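Local coordinates for endoglucanase A (Clostridium acetobutylicum, PDB 3IK2), which probably hydrolyses internal beta-1,4-glucosidic bonds of cellulose and related glucans, as a family 44 glycoside hydrolase with a TIM-like barrel, at residues N6-A11 and N459-K464; K197-L202 and S238-S243. One frame throughout, in Å; residues are numbered along the deposited sequence.

Contact 1 of 2, residues N6-A11 and N459-K464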
ATOM      1  N   ASN A   6       6.197 -26.305  10.304  1.00 15.08           N
ATOM      2  CA  ASN A   6       4.978 -27.078  10.407  1.00 15.78           C
ATOM      3  C   ASN A   6       3.827 -26.411   9.648  1.00 16.15           C
ATOM      4  O   ASN A   6       3.316 -25.337  10.048  1.00 16.00           O
ATOM      5  CB  ASN A   6       4.622 -27.277  11.884  1.00 15.79           C
ATOM      6  CG  ASN A   6       5.678 -28.087  12.636  1.00 18.63           C
ATOM      7  OD1 ASN A   6       6.312 -28.984  12.080  1.00 20.29           O
ATOM      8  ND2 ASN A   6       5.855 -27.782  13.915  1.00 24.10           N
ATOM      9  N   ILE A   7       3.436 -27.048   8.546  1.00 16.01           N
ATOM     10  CA  ILE A   7       2.327 -26.566   7.721  1.00 16.99           C
ATOM     11  C   ILE A   7       1.072 -27.429   7.959  1.00 17.70           C
ATOM     12  O   ILE A   7       1.143 -28.654   8.019  1.00 17.16           O
ATOM     13  CB  ILE A   7       2.741 -26.490   6.193  1.00 16.40           C
ATOM     14  CG1 ILE A   7       3.938 -25.546   6.025  1.00 16.70           C
ATOM     15  CG2 ILE A   7       1.596 -26.028   5.300  1.00 17.49           C
ATOM     16  CD1 ILE A   7       4.746 -25.754   4.748  1.00 16.65           C
ATOM     17  N   ASP A   8      -0.073 -26.779   8.108  1.00 18.96           N
ATOM     18  CA  ASP A   8      -1.349 -27.482   8.128  1.00 20.23           C
ATOM     19  C   ASP A   8      -2.304 -26.834   7.134  1.00 20.49           C
ATOM     20  O   ASP A   8      -2.791 -25.748   7.387  1.00 20.58           O
ATOM     21  CB  ASP A   8      -1.949 -27.456   9.539  1.00 20.94           C
ATOM     22  CG  ASP A   8      -3.241 -28.283   9.655  1.00 21.52           C
ATOM     23  OD1 ASP A   8      -3.649 -28.566  10.801  1.00 21.84           O
ATOM     24  OD2 ASP A   8      -3.844 -28.647   8.608  1.00 20.62           O
ATOM     25  N   THR A   9      -2.582 -27.501   6.017  1.00 21.42           N
ATOM     26  CA  THR A   9      -3.424 -26.898   4.962  1.00 22.65           C
ATOM     27  C   THR A   9      -4.912 -26.816   5.329  1.00 23.34           C
ATOM     28  O   THR A   9      -5.708 -26.261   4.569  1.00 22.72           O
ATOM     29  CB  THR A   9      -3.257 -27.591   3.582  1.00 22.70           C
ATOM     30  OG1 THR A   9      -3.707 -28.947   3.671  1.00 23.41           O
ATOM     31  CG2 THR A   9      -1.790 -27.558   3.123  1.00 21.80           C
ATOM     32  N   ASN A  10      -5.257 -27.346   6.506  1.00 24.05           N
ATOM     33  CA  ASN A  10      -6.630 -27.375   7.008  1.00 25.24           C
ATOM     34  C   ASN A  10      -6.774 -26.558   8.284  1.00 24.95           C
ATOM     35  O   ASN A  10      -7.810 -26.612   8.940  1.00 25.69           O
ATOM     36  CB  ASN A  10      -7.094 -28.831   7.250  1.00 26.24           C
ATOM     37  CG  ASN A  10      -8.645 -28.983   7.314  1.00 28.44           C
ATOM     38  OD1 ASN A  10      -9.184 -29.628   8.228  1.00 31.33           O
ATOM     39  ND2 ASN A  10      -9.347 -28.403   6.341  1.00 29.52           N
ATOM     40  N   ALA A  11      -5.732 -25.805   8.634  1.00 24.12           N
ATOM     41  CA  ALA A  11      -5.782 -24.882   9.761  1.00 23.56           C
ATOM     42  C   ALA A  11      -5.373 -23.444   9.393  1.00 23.50           C
ATOM     43  O   ALA A  11      -4.534 -23.206   8.475  1.00 21.67           O
ATOM     44  CB  ALA A  11      -4.909 -25.384  10.903  1.00 23.89           C
ATOM     45  N   ASN A 459       7.242 -30.103   7.712  1.00 17.47           N
ATOM     46  CA  ASN A 459       6.210 -31.075   8.039  1.00 18.58           C
ATOM     47  C   ASN A 459       4.876 -30.562   7.557  1.00 18.46           C
ATOM     48  O   ASN A 459       4.284 -29.682   8.183  1.00 18.56           O
ATOM     49  CB  ASN A 459       6.157 -31.304   9.553  1.00 19.69           C
ATOM     50  CG  ASN A 459       7.534 -31.489  10.154  1.00 23.13           C
ATOM     51  OD1 ASN A 459       8.090 -32.601  10.102  1.00 27.55           O
ATOM     52  ND2 ASN A 459       8.118 -30.391  10.710  1.00 24.56           N
ATOM     53  N   VAL A 460       4.395 -31.121   6.453  1.00 17.71           N
ATOM     54  CA  VAL A 460       3.126 -30.706   5.887  1.00 17.62           C
ATOM     55  C   VAL A 460       2.007 -31.644   6.354  1.00 17.91           C
ATOM     56  O   VAL A 460       1.956 -32.824   5.991  1.00 18.11           O
ATOM     57  CB  VAL A 460       3.190 -30.639   4.354  1.00 16.84           C
ATOM     58  CG1 VAL A 460       1.896 -30.147   3.797  1.00 17.83           C
ATOM     59  CG2 VAL A 460       4.347 -29.752   3.912  1.00 16.78           C
ATOM     60  N   SER A 461       1.128 -31.113   7.192  1.00 17.90           N
ATOM     61  CA  SER A 461      -0.099 -31.819   7.563  1.00 17.86           C
ATOM     62  C   SER A 461      -1.212 -31.471   6.562  1.00 17.21           C
ATOM     63  O   SER A 461      -1.668 -30.339   6.495  1.00 17.17           O
ATOM     64  CB  SER A 461      -0.494 -31.473   9.008  1.00 17.65           C
ATOM     65  OG  SER A 461      -1.730 -32.068   9.348  1.00 18.91           O
ATOM     66  N   SER A 462      -1.618 -32.456   5.771  1.00 16.93           N
ATOM     67  CA  SER A 462      -2.578 -32.266   4.683  1.00 16.79           C
ATOM     68  C   SER A 462      -3.164 -33.617   4.258  1.00 17.37           C
ATOM     69  O   SER A 462      -2.521 -34.651   4.418  1.00 17.50           O
ATOM     70  CB  SER A 462      -1.901 -31.612   3.473  1.00 16.55           C
ATOM     71  OG  SER A 462      -2.846 -31.352   2.453  1.00 15.84           O
ATOM     72  N   ASN A 463      -4.381 -33.594   3.727  1.00 17.87           N
ATOM     73  CA  ASN A 463      -4.969 -34.763   3.099  1.00 18.79           C
ATOM     74  C   ASN A 463      -4.461 -34.979   1.655  1.00 18.60           C
ATOM     75  O   ASN A 463      -4.650 -36.051   1.086  1.00 18.04           O
ATOM     76  CB  ASN A 463      -6.501 -34.670   3.114  1.00 19.45           C
ATOM     77  CG  ASN A 463      -7.124 -35.029   4.489  1.00 20.64           C
ATOM     78  OD1 ASN A 463      -6.441 -35.466   5.418  1.00 25.36           O
ATOM     79  ND2 ASN A 463      -8.434 -34.846   4.597  1.00 22.44           N
ATOM     80  N   LYS A 464      -3.850 -33.949   1.065  1.00 18.09           N
ATOM     81  CA  LYS A 464      -3.091 -34.090  -0.190  1.00 17.59           C
ATOM     82  C   LYS A 464      -1.829 -34.915   0.022  1.00 17.18           C
ATOM     83  O   LYS A 464      -1.299 -34.982   1.132  1.00 17.41           O
ATOM     84  CB  LYS A 464      -2.685 -32.717  -0.726  1.00 17.78           C
ATOM     85  CG  LYS A 464      -3.817 -31.727  -0.756  1.00 18.33           C
ATOM     86  CD  LYS A 464      -4.802 -32.034  -1.839  1.00 18.31           C
ATOM     87  CE  LYS A 464      -5.925 -31.048  -1.755  1.00 20.03           C
ATOM     88  NZ  LYS A 464      -6.563 -30.956  -3.098  1.00 24.12           N
TER
HETATM   89  O   HOH W   1      -4.865 -31.507   8.200  1.00 36.27           O
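Asn6 and Asn459 run side by side from neighbouring strands and point the same way, their amide planes turned 48° against each other. Asn459 ND2 comes within 2.7 Å of Asn6 OD1, but the angle at the hydrogen is only 125°, and the bond is weak. On the other face of the sheet Ile7 and Val460 also lie alongside each other and meet at their ends, Ile7 CD1 to Val460 CG2 at 4.1 Å; both are buried, and Met441 packs against the pair. Strands 6-8 and 459-461 are parallel neighbours in the mixed beta-sheet that the two ends of the chain build beside the TIM-like barrel. The ladder has the parallel pattern: Ile7 takes both bonds of its rung, N to Asn459 O at 2.8 Å and O from Ser461 N at 2.6 Å, and Thr9 N then reaches Ser461 O at 3.0 Å. Beyond the last bridge the hydroxyls take over. Thr9 OG1 sits between its own backbone N and carbonyl carbon (chi1 64°), a setting that brings it to 2.8 Å from Ser462 OG, which in turn accepts from Lys464 N in an ST turn. Asp8 OD2 receives Asn10 N from above the carboxylate plane at 2.8 Å, closing an Asx turn, and accepts a hydrogen bond from a water that also lies near Ser461 OG, a long and weak link across to the other strand.

Contact 2 of 2, residues K197-L202 and S238-S243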
ATOM      1  N   LYS A 197      -7.848  19.845  11.560  1.00 10.20           N
ATOM      2  CA  LYS A 197      -8.547  19.393  12.734  1.00 10.29           C
ATOM      3  C   LYS A 197      -9.033  17.959  12.538  1.00  9.91           C
ATOM      4  O   LYS A 197      -9.259  17.509  11.410  1.00  8.85           O
ATOM      5  CB  LYS A 197      -9.723  20.309  13.027  1.00 10.01           C
ATOM      6  CG  LYS A 197      -9.337  21.654  13.590  1.00 13.32           C
ATOM      7  CD  LYS A 197     -10.627  22.465  13.788  1.00 21.21           C
ATOM      8  CE  LYS A 197     -10.404  23.739  14.560  1.00 24.04           C
ATOM      9  NZ  LYS A 197      -9.617  24.694  13.739  1.00 27.79           N
ATOM     10  N   CYS A 198      -9.145  17.241  13.655  1.00 10.03           N
ATOM     11  CA  CYS A 198      -9.766  15.926  13.672  1.00 10.82           C
ATOM     12  C   CYS A 198     -11.169  16.038  13.111  1.00 10.31           C
ATOM     13  O   CYS A 198     -11.558  15.258  12.253  1.00 10.44           O
ATOM     14  CB  CYS A 198      -9.803  15.353  15.102  1.00 10.11           C
ATOM     15  SG  CYS A 198      -8.187  15.124  15.768  1.00 12.24           S
ATOM     16  N   SER A 199     -11.916  17.037  13.563  1.00 10.82           N
ATOM     17  CA  SER A 199     -13.285  17.250  13.041  1.00 10.76           C
ATOM     18  C   SER A 199     -13.304  17.606  11.534  1.00 10.71           C
ATOM     19  O   SER A 199     -14.217  17.188  10.798  1.00 10.36           O
ATOM     20  CB  SER A 199     -13.997  18.345  13.838  1.00 10.86           C
ATOM     21  OG  SER A 199     -13.420  19.600  13.543  1.00 11.40           O
ATOM     22  N   GLU A 200     -12.302  18.366  11.089  1.00  9.52           N
ATOM     23  CA  GLU A 200     -12.175  18.718   9.680  1.00  9.85           C
ATOM     24  C   GLU A 200     -11.934  17.479   8.793  1.00  8.98           C
ATOM     25  O   GLU A 200     -12.650  17.256   7.812  1.00  7.99           O
ATOM     26  CB  GLU A 200     -11.070  19.764   9.481  1.00  9.17           C
ATOM     27  CG  GLU A 200     -10.681  19.960   8.006  1.00 10.28           C
ATOM     28  CD  GLU A 200      -9.499  20.923   7.801  1.00 10.88           C
ATOM     29  OE1 GLU A 200      -8.858  21.317   8.796  1.00 11.42           O
ATOM     30  OE2 GLU A 200      -9.213  21.270   6.636  1.00 13.90           O
ATOM     31  N   VAL A 201     -10.944  16.663   9.155  1.00  9.01           N
ATOM     32  CA  VAL A 201     -10.662  15.440   8.385  1.00  8.55           C
ATOM     33  C   VAL A 201     -11.874  14.486   8.297  1.00  8.83           C
ATOM     34  O   VAL A 201     -12.178  13.943   7.221  1.00  8.76           O
ATOM     35  CB  VAL A 201      -9.384  14.683   8.866  1.00  7.48           C
ATOM     36  CG1 VAL A 201      -9.603  13.942  10.140  1.00  5.25           C
ATOM     37  CG2 VAL A 201      -8.911  13.700   7.788  1.00  8.01           C
ATOM     38  N   LEU A 202     -12.533  14.274   9.436  1.00  8.90           N
ATOM     39  CA  LEU A 202     -13.731  13.452   9.521  1.00  9.31           C
ATOM     40  C   LEU A 202     -14.803  13.970   8.537  1.00  9.31           C
ATOM     41  O   LEU A 202     -15.365  13.210   7.762  1.00  8.30           O
ATOM     42  CB  LEU A 202     -14.269  13.486  10.962  1.00  8.71           C
ATOM     43  CG  LEU A 202     -15.633  12.857  11.243  1.00  9.80           C
ATOM     44  CD1 LEU A 202     -15.645  11.344  10.898  1.00  9.53           C
ATOM     45  CD2 LEU A 202     -16.078  13.102  12.698  1.00  9.22           C
ATOM     46  N   SER A 238      -2.958  17.266  16.601  1.00 12.09           N
ATOM     47  CA  SER A 238      -4.064  18.074  16.140  1.00 11.79           C
ATOM     48  C   SER A 238      -4.548  18.986  17.272  1.00 11.72           C
ATOM     49  O   SER A 238      -4.679  18.527  18.417  1.00 12.23           O
ATOM     50  CB  SER A 238      -5.174  17.161  15.642  1.00 11.74           C
ATOM     51  OG  SER A 238      -6.181  17.906  14.995  1.00 13.83           O
ATOM     52  N   PRO A 239      -4.790  20.289  16.971  1.00 11.59           N
ATOM     53  CA  PRO A 239      -5.240  21.212  18.013  1.00 11.08           C
ATOM     54  C   PRO A 239      -6.542  20.787  18.707  1.00 11.38           C
ATOM     55  O   PRO A 239      -6.708  21.095  19.884  1.00 11.56           O
ATOM     56  CB  PRO A 239      -5.409  22.552  17.264  1.00 11.71           C
ATOM     57  CG  PRO A 239      -5.427  22.187  15.791  1.00 12.39           C
ATOM     58  CD  PRO A 239      -4.593  20.970  15.675  1.00 10.88           C
ATOM     59  N   ASP A 240      -7.448  20.094  18.010  1.00 10.47           N
ATOM     60  CA  ASP A 240      -8.694  19.658  18.639  1.00 10.68           C
ATOM     61  C   ASP A 240      -8.665  18.225  19.224  1.00 10.95           C
ATOM     62  O   ASP A 240      -9.667  17.764  19.754  1.00 11.01           O
ATOM     63  CB  ASP A 240      -9.887  19.828  17.684  1.00 10.83           C
ATOM     64  CG  ASP A 240      -9.852  18.853  16.498  1.00  9.17           C
ATOM     65  OD1 ASP A 240      -8.781  18.509  16.023  1.00 10.69           O
ATOM     66  OD2 ASP A 240     -10.915  18.458  16.008  1.00 12.57           O
ATOM     67  N   TRP A 241      -7.520  17.540  19.146  1.00 11.11           N
ATOM     68  CA  TRP A 241      -7.464  16.139  19.590  1.00 11.77           C
ATOM     69  C   TRP A 241      -7.854  15.955  21.075  1.00 12.26           C
ATOM     70  O   TRP A 241      -8.677  15.096  21.395  1.00 11.89           O
ATOM     71  CB  TRP A 241      -6.134  15.458  19.240  1.00 10.43           C
ATOM     72  CG  TRP A 241      -6.046  14.075  19.807  1.00 10.94           C
ATOM     73  CD1 TRP A 241      -5.134  13.619  20.740  1.00  9.30           C
ATOM     74  CD2 TRP A 241      -6.906  12.958  19.510  1.00  8.57           C
ATOM     75  NE1 TRP A 241      -5.382  12.295  21.021  1.00  7.98           N
ATOM     76  CE2 TRP A 241      -6.450  11.864  20.280  1.00  8.83           C
ATOM     77  CE3 TRP A 241      -8.027  12.781  18.671  1.00 10.44           C
ATOM     78  CZ2 TRP A 241      -7.072  10.605  20.245  1.00  8.31           C
ATOM     79  CZ3 TRP A 241      -8.649  11.539  18.646  1.00  9.40           C
ATOM     80  CH2 TRP A 241      -8.158  10.462  19.429  1.00 10.26           C
ATOM     81  N   SER A 242      -7.296  16.787  21.955  1.00 13.10           N
ATOM     82  CA  SER A 242      -7.634  16.752  23.389  1.00 14.62           C
ATOM     83  C   SER A 242      -9.121  16.783  23.684  1.00 15.00           C
ATOM     84  O   SER A 242      -9.607  16.017  24.498  1.00 15.39           O
ATOM     85  CB  SER A 242      -6.943  17.890  24.147  1.00 14.56           C
ATOM     86  OG  SER A 242      -5.635  17.453  24.490  1.00 17.04           O
ATOM     87  N   SER A 243      -9.839  17.667  23.008  1.00 15.63           N
ATOM     88  CA  SER A 243     -11.279  17.780  23.196  1.00 15.64           C
ATOM     89  C   SER A 243     -12.149  16.694  22.531  1.00 15.12           C
ATOM     90  O   SER A 243     -13.342  16.573  22.852  1.00 16.51           O
ATOM     91  CB  SER A 243     -11.736  19.165  22.755  1.00 15.67           C
ATOM     92  OG  SER A 243     -11.538  19.341  21.374  1.00 17.22           O
TER
HETATM   93  O   HOH W   2     -13.349  19.454  16.911  1.00 24.98           O
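The chain at Lys197 passes 5.8 Å from Ser238, CA to CA, with the first turn of helix 198-215 facing the type I beta turn Ser238-Trp241. Here a carboxylate from a turn some forty residues on covers the N terminus of a helix, on the outside of the TIM-like barrel: Lys197 holds the N-cap position, while Asp240 supplies the acceptors for the first amides. Each oxygen uses its syn lone pair, Asp240 OD1 for Cys198 N at 2.7 Å and Asp240 OD2 for Ser199 N at 3.0 Å; the carboxylate straddles two successive amides, and the pair of bonds restrains its rotation. The Asp240 CG lies between its own backbone N and carbonyl carbon (chi1 69°), which turns the group toward the helix. Its negative charge probably gains from the positive end of the helix dipole. The aliphatic start of Lys197 crosses beside the carboxylate, with CB 3.6 Å from Asp240 OD1. On the buried side, Cys198 points toward the turn and its SG lies 3.5 Å from Ser238 OG, which is hydrogen-bonded to Thr196 O and also lies within reach of Asp240 OD1. The same sulfur approaches the indole of Trp241 obliquely, with Cys198 SG 3.7 Å from Trp241 CE3.

From the N terminus the chain first lays down strand 2-15, which contains 6-11, and then passes into the eight-stranded parallel barrel. Within that barrel, helix 198-215 leads to strand 220-226, helix 229-234 follows, and contact 2 closes a short loop where 238-243 returns to the start of helix 198-215. After the last barrel strand, 379-384, the chain goes on to the mixed sheet, and strand 454-461 comes up beside strand 2-15 to make contact 1, 448 residues after the first segment. Contact 2 is thus nested inside the loop of contact 1, their centres 49 Å apart. Contact 1 joins the N-terminal strand to one from the C-terminal part; contact 2 joins local elements of the barrel's outer layer.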